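Local structure of foldase protein PrsA (Streptococcus pneumoniae, 5TVL) at residues Ala112-Pro118 against Tyr226-Leu230; Gln246-Gly250 against Phe269-Ile273. The protein probably assists the folding of secreted proteins outside the cell membrane, as a lipoprotein foldase of the peptidyl-prolyl cis-trans isomerase class. All coordinates share one frame; numbering follows the deposited sequence.

Interaction 1 of 2, residues Ala112-Pro118 against Tyr226-Leu230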
loop_
_atom_site.group_PDB
_atom_site.type_symbol
_atom_site.label_atom_id
_atom_site.label_comp_id
_atom_site.label_asym_id
_atom_site.label_seq_id
_atom_site.Cartn_x
_atom_site.Cartn_y
_atom_site.Cartn_z
ATOM N N ALA A 112 7.254 -6.171 -15.981
ATOM C CA ALA A 112 6.208 -6.975 -15.334
ATOM C C ALA A 112 6.276 -8.447 -15.755
ATOM O O ALA A 112 6.190 -9.339 -14.913
ATOM C CB ALA A 112 4.829 -6.401 -15.638
ATOM N N PHE A 113 6.436 -8.688 -17.055
ATOM C CA PHE A 113 6.587 -10.046 -17.592
ATOM C C PHE A 113 7.794 -10.773 -16.989
ATOM O O PHE A 113 7.713 -11.967 -16.697
ATOM C CB PHE A 113 6.683 -9.997 -19.127
ATOM C CG PHE A 113 6.855 -11.346 -19.796
ATOM C CD1 PHE A 113 6.111 -12.460 -19.398
ATOM C CD2 PHE A 113 7.739 -11.487 -20.867
ATOM C CE1 PHE A 113 6.272 -13.686 -20.032
ATOM C CE2 PHE A 113 7.898 -12.710 -21.505
ATOM C CZ PHE A 113 7.164 -13.811 -21.086
ATOM N N ASP A 114 8.893 -10.044 -16.793
ATOM C CA ASP A 114 10.111 -10.591 -16.178
ATOM C C ASP A 114 9.880 -10.999 -14.717
ATOM O O ASP A 114 10.229 -12.112 -14.317
ATOM C CB ASP A 114 11.253 -9.565 -16.265
ATOM C CG ASP A 114 12.595 -10.132 -15.822
ATOM O OD1 ASP A 114 13.049 -11.130 -16.420
ATOM O OD2 ASP A 114 13.203 -9.569 -14.885
ATOM N N GLU A 115 9.283 -10.096 -13.940
ATOM C CA GLU A 115 9.074 -10.296 -12.498
ATOM C C GLU A 115 7.913 -11.242 -12.157
ATOM O O GLU A 115 7.876 -11.805 -11.058
ATOM C CB GLU A 115 8.863 -8.941 -11.804
ATOM C CG GLU A 115 10.077 -8.019 -11.869
ATOM C CD GLU A 115 9.802 -6.619 -11.342
ATOM O OE1 GLU A 115 9.006 -6.473 -10.387
ATOM O OE2 GLU A 115 10.398 -5.660 -11.881
ATOM N N TYR A 116 6.974 -11.408 -13.091
ATOM C CA TYR A 116 5.794 -12.256 -12.882
ATOM C C TYR A 116 6.143 -13.744 -12.901
ATOM O O TYR A 116 6.932 -14.190 -13.730
ATOM C CB TYR A 116 4.737 -11.955 -13.948
ATOM C CG TYR A 116 3.499 -12.829 -13.903
ATOM C CD1 TYR A 116 2.441 -12.538 -13.042
ATOM C CD2 TYR A 116 3.379 -13.940 -14.740
ATOM C CE1 TYR A 116 1.302 -13.335 -13.010
ATOM C CE2 TYR A 116 2.249 -14.740 -14.713
ATOM C CZ TYR A 116 1.215 -14.436 -13.850
ATOM O OH TYR A 116 0.098 -15.235 -13.832
ATOM N N THR A 117 5.524 -14.492 -11.987
ATOM C CA THR A 117 5.645 -15.948 -11.896
ATOM C C THR A 117 4.234 -16.523 -12.070
ATOM O O THR A 117 3.307 -16.075 -11.391
ATOM C CB THR A 117 6.214 -16.378 -10.529
ATOM O OG1 THR A 117 7.350 -15.569 -10.204
ATOM C CG2 THR A 117 6.632 -17.840 -10.535
ATOM N N PRO A 118 4.060 -17.514 -12.971
ATOM C CA PRO A 118 2.713 -17.989 -13.309
ATOM C C PRO A 118 2.047 -18.819 -12.210
ATOM O O PRO A 118 2.661 -19.085 -11.172
ATOM C CB PRO A 118 2.957 -18.839 -14.558
ATOM C CG PRO A 118 4.319 -19.397 -14.343
ATOM C CD PRO A 118 5.097 -18.300 -13.671
ATOM N N TYR A 226 0.187 -14.035 -20.866
ATOM C CA TYR A 226 -0.080 -13.401 -19.563
ATOM C C TYR A 226 -0.451 -11.905 -19.637
ATOM O O TYR A 226 -0.633 -11.277 -18.596
ATOM C CB TYR A 226 1.136 -13.579 -18.643
ATOM C CG TYR A 226 1.653 -15.003 -18.571
ATOM C CD1 TYR A 226 0.902 -16.011 -17.962
ATOM C CD2 TYR A 226 2.894 -15.346 -19.115
ATOM C CE1 TYR A 226 1.370 -17.319 -17.896
ATOM C CE2 TYR A 226 3.369 -16.650 -19.055
ATOM C CZ TYR A 226 2.606 -17.634 -18.444
ATOM O OH TYR A 226 3.075 -18.931 -18.382
ATOM N N LYS A 227 -0.594 -11.359 -20.850
ATOM C CA LYS A 227 -0.820 -9.914 -21.090
ATOM C C LYS A 227 -1.886 -9.290 -20.182
ATOM O O LYS A 227 -1.677 -8.204 -19.638
ATOM C CB LYS A 227 -1.206 -9.688 -22.564
ATOM C CG LYS A 227 -1.375 -8.240 -23.027
ATOM C CD LYS A 227 -0.107 -7.648 -23.632
ATOM C CE LYS A 227 -0.413 -6.343 -24.358
ATOM N NZ LYS A 227 0.804 -5.657 -24.871
ATOM N N GLU A 228 -3.014 -9.984 -20.021
ATOM C CA GLU A 228 -4.144 -9.472 -19.235
ATOM C C GLU A 228 -3.857 -9.402 -17.735
ATOM O O GLU A 228 -4.204 -8.411 -17.085
ATOM C CB GLU A 228 -5.406 -10.306 -19.494
ATOM C CG GLU A 228 -5.942 -10.191 -20.916
ATOM C CD GLU A 228 -6.441 -8.794 -21.247
ATOM O OE1 GLU A 228 -7.350 -8.300 -20.545
ATOM O OE2 GLU A 228 -5.921 -8.188 -22.207
ATOM N N LYS A 229 -3.237 -10.449 -17.190
ATOM C CA LYS A 229 -2.833 -10.456 -15.778
ATOM C C LYS A 229 -1.747 -9.411 -15.490
ATOM O O LYS A 229 -1.743 -8.802 -14.417
ATOM C CB LYS A 229 -2.364 -11.845 -15.340
ATOM C CG LYS A 229 -3.484 -12.871 -15.240
ATOM C CD LYS A 229 -2.980 -14.176 -14.638
ATOM C CE LYS A 229 -4.112 -15.106 -14.223
ATOM N NZ LYS A 229 -4.789 -15.747 -15.383
ATOM N N LEU A 230 -0.842 -9.205 -16.448
ATOM C CA LEU A 230 0.185 -8.161 -16.337
ATOM C C LEU A 230 -0.399 -6.756 -16.493
ATOM O O LEU A 230 0.075 -5.814 -15.863
ATOM C CB LEU A 230 1.294 -8.376 -17.369
ATOM C CG LEU A 230 2.084 -9.680 -17.238
ATOM C CD1 LEU A 230 3.016 -9.850 -18.430
ATOM C CD2 LEU A 230 2.857 -9.732 -15.928
#

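Interaction 2 of 2, residues Gln246-Gly250 against Phe269-Ile273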
loop_
_atom_site.group_PDB
_atom_site.type_symbol
_atom_site.label_atom_id
_atom_site.label_comp_id
_atom_site.label_asym_id
_atom_site.label_seq_id
_atom_site.Cartn_x
_atom_site.Cartn_y
_atom_site.Cartn_z
ATOM N N GLN A 246 -3.807 12.272 -7.907
ATOM C CA GLN A 246 -3.742 13.729 -7.735
ATOM C C GLN A 246 -3.312 14.456 -9.007
ATOM O O GLN A 246 -3.840 15.528 -9.310
ATOM C CB GLN A 246 -2.785 14.101 -6.592
ATOM C CG GLN A 246 -3.300 13.749 -5.201
ATOM C CD GLN A 246 -4.353 14.713 -4.691
ATOM O OE1 GLN A 246 -4.133 15.924 -4.662
ATOM N NE2 GLN A 246 -5.501 14.182 -4.272
ATOM N N SER A 247 -2.357 13.879 -9.741
ATOM C CA SER A 247 -1.892 14.470 -11.004
ATOM C C SER A 247 -2.994 14.457 -12.072
ATOM O O SER A 247 -3.151 15.437 -12.799
ATOM C CB SER A 247 -0.614 13.784 -11.519
ATOM O OG SER A 247 -0.886 12.515 -12.096
ATOM N N ILE A 248 -3.759 13.362 -12.140
ATOM C CA ILE A 248 -4.895 13.253 -13.069
ATOM C C ILE A 248 -5.977 14.276 -12.705
ATOM O O ILE A 248 -6.494 14.969 -13.581
ATOM C CB ILE A 248 -5.505 11.822 -13.105
ATOM C CG1 ILE A 248 -4.470 10.778 -13.564
ATOM C CG2 ILE A 248 -6.731 11.766 -14.013
ATOM C CD1 ILE A 248 -3.805 11.053 -14.901
ATOM N N ILE A 249 -6.306 14.366 -11.417
ATOM C CA ILE A 249 -7.255 15.376 -10.923
ATOM C C ILE A 249 -6.762 16.768 -11.327
ATOM O O ILE A 249 -7.520 17.555 -11.899
ATOM C CB ILE A 249 -7.467 15.270 -9.388
ATOM C CG1 ILE A 249 -8.246 13.990 -9.053
ATOM C CG2 ILE A 249 -8.223 16.482 -8.845
ATOM C CD1 ILE A 249 -8.231 13.605 -7.585
ATOM N N GLY A 250 -5.485 17.037 -11.052
ATOM C CA GLY A 250 -4.836 18.297 -11.425
ATOM C C GLY A 250 -4.852 18.592 -12.916
ATOM O O GLY A 250 -5.072 19.735 -13.320
ATOM N N PHE A 269 -6.351 25.475 -4.151
ATOM C CA PHE A 269 -6.294 25.139 -5.583
ATOM C C PHE A 269 -4.878 25.160 -6.179
ATOM O O PHE A 269 -4.685 24.664 -7.287
ATOM C CB PHE A 269 -7.203 26.077 -6.399
ATOM C CG PHE A 269 -8.661 25.714 -6.340
ATOM C CD1 PHE A 269 -9.198 24.783 -7.227
ATOM C CD2 PHE A 269 -9.505 26.307 -5.404
ATOM C CE1 PHE A 269 -10.543 24.448 -7.176
ATOM C CE2 PHE A 269 -10.849 25.977 -5.347
ATOM C CZ PHE A 269 -11.368 25.048 -6.235
ATOM N N THR A 270 -3.903 25.729 -5.466
ATOM C CA THR A 270 -2.533 25.876 -5.982
ATOM C C THR A 270 -1.814 24.532 -6.169
ATOM O O THR A 270 -0.993 24.396 -7.081
ATOM C CB THR A 270 -1.679 26.802 -5.080
ATOM O OG1 THR A 270 -2.390 28.019 -4.829
ATOM C CG2 THR A 270 -0.344 27.145 -5.738
ATOM N N GLN A 271 -2.117 23.554 -5.314
ATOM C CA GLN A 271 -1.596 22.183 -5.484
ATOM C C GLN A 271 -1.994 21.530 -6.818
ATOM O O GLN A 271 -1.239 20.718 -7.352
ATOM C CB GLN A 271 -2.013 21.274 -4.315
ATOM C CG GLN A 271 -3.511 21.021 -4.173
ATOM C CD GLN A 271 -3.835 20.007 -3.088
ATOM O OE1 GLN A 271 -3.205 18.951 -3.000
ATOM N NE2 GLN A 271 -4.833 20.317 -2.262
ATOM N N TYR A 272 -3.172 21.883 -7.338
ATOM C CA TYR A 272 -3.648 21.396 -8.639
ATOM C C TYR A 272 -3.336 22.369 -9.771
ATOM O O TYR A 272 -2.728 21.982 -10.771
ATOM C CB TYR A 272 -5.153 21.137 -8.593
ATOM C CG TYR A 272 -5.543 20.020 -7.656
ATOM C CD1 TYR A 272 -5.061 18.722 -7.848
ATOM C CD2 TYR A 272 -6.398 20.250 -6.580
ATOM C CE1 TYR A 272 -5.415 17.692 -6.990
ATOM C CE2 TYR A 272 -6.756 19.224 -5.718
ATOM C CZ TYR A 272 -6.266 17.950 -5.926
ATOM O OH TYR A 272 -6.625 16.937 -5.072
ATOM N N ILE A 273 -3.763 23.621 -9.605
ATOM C CA ILE A 273 -3.567 24.679 -10.607
ATOM C C ILE A 273 -2.398 25.582 -10.192
ATOM O O ILE A 273 -2.554 26.615 -9.534
ATOM C CB ILE A 273 -4.857 25.518 -10.813
ATOM C CG1 ILE A 273 -6.050 24.609 -11.155
ATOM C CG2 ILE A 273 -4.655 26.559 -11.916
ATOM C CD1 ILE A 273 -7.400 25.247 -10.896
#

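Interaction 1 of 2, residues Ala112-Pro118 against Tyr226-Leu230
Tyr226 meets three side chains of 112-118 at once. Over one face of its ring comes Tyr116, whose CE2 lies 3.7 Å from Tyr226 CD1. The two rings meet obliquely, centroids 5.4 Å apart and planes at 47°, and the side chains cross at about a right angle. Near the plane of the Tyr226 ring, at its edge, Phe113 CE1 touches Tyr226 CD2 at 3.9 Å. The phenol end reaches Pro118, where Tyr226 OH is 3.8 Å from Pro118 CB, and the hydroxyl is hydrogen-bonded to the backbone N of Ser220.

Lys229 adds a smaller, more exposed contact. Lys229 CD passes 3.4 Å from Tyr116 OH, after which the chain bends at chi4 (74°) and the amine turns off from the contact. The same Tyr116 hydroxyl makes a weak hydrogen bond to Asp170.

Leu230 divides its two methyls between neighbours. Leu230 CD1 packs 3.7 Å from Phe113 CB, whereas Leu230 CD2 sits 3.5 Å from Tyr116 CB and also touches Ala112. Tyr116 is the first residue to leave helical geometry, yet its N still bonds to Ala112 O; its CG is anti to the backbone N (chi1 176°), which sets the ring among Leu230, Lys229 and Tyr226.

The contact thus joins the C-terminal end of helix 106-115 to the start of helix 227-239, beside the two chain connections to the PpiC-type isomerase domain. Lys219 hydrogen-bonds to the carbonyl oxygens of Phe113 and Tyr116 and makes a cation-pi contact with the Phe113 ring. It follows strand 207-216, while on the other connection Pro118 leads into the neighbouring strand 120-127.

Interaction 2 of 2, residues Gln246-Gly250 against Phe269-Ile273
Polar contact is concentrated at the phenol end of Tyr272. Its OH donates a weak hydrogen bond to Gln246 OE1, with 2.7 Å between Tyr272 OH and that oxygen and the amide and ring planes 36° apart. The Gln246 chain is bent at chi2 (-77°), which brings its amide nearer to 269-273 than the direction of its CB would suggest. Gln246 O also approaches the ring, in plane at the edge, 3.5 Å from Tyr272 CE1.

Apolar packing rests on the same ring. Ile249 CG2 lies over one face in a CH-pi contact, 4.0 Å from the Tyr272 centroid and 27° off the ring normal. Gln271 CG covers the opposite face, 3.8 Å from the Tyr272 ring plane and off-centre, so the ring is sandwiched.

Close backbone approach occurs at Gly250, whose CA is 4.3 Å from Tyr272 CA. Ring atom Tyr272 CD1 lies 3.6 Å from Gly250 CA, directly on a residue without a side chain.

The C-terminal end of the modelled chain, just after helix 266-270, is thus laid on helix 242-255, where Gln254 NE2 donates a hydrogen bond to Tyr272 O. As in PrsA-type foldases, both ends of the chain build the helical part: Leu32 of helix 25-44 packs on Tyr272, and Ile249 meets Ile36 of that helix and Val92 of helix 79-102.

Interactions 1 and 2 occur in series along the chain and share no helix, although helices 227-239 and 242-255 follow one another. Their centres are 32 Å apart and their nearest atoms about 17 Å, so neither touches the other. Interaction 1 is partly buried, buries 385 Å² summed over both sides and spreads its apolar contacts over several side chains where the isomerase domain connects with the helical part. Interaction 2 is buried but smaller, at 227 Å² on the same count, and converges on one tyrosine among helices. A weak side-chain hydrogen bond bridges its segments, whereas the tyrosine hydroxyls of interaction 1 bond to residues outside its segments, that of Tyr116 only weakly.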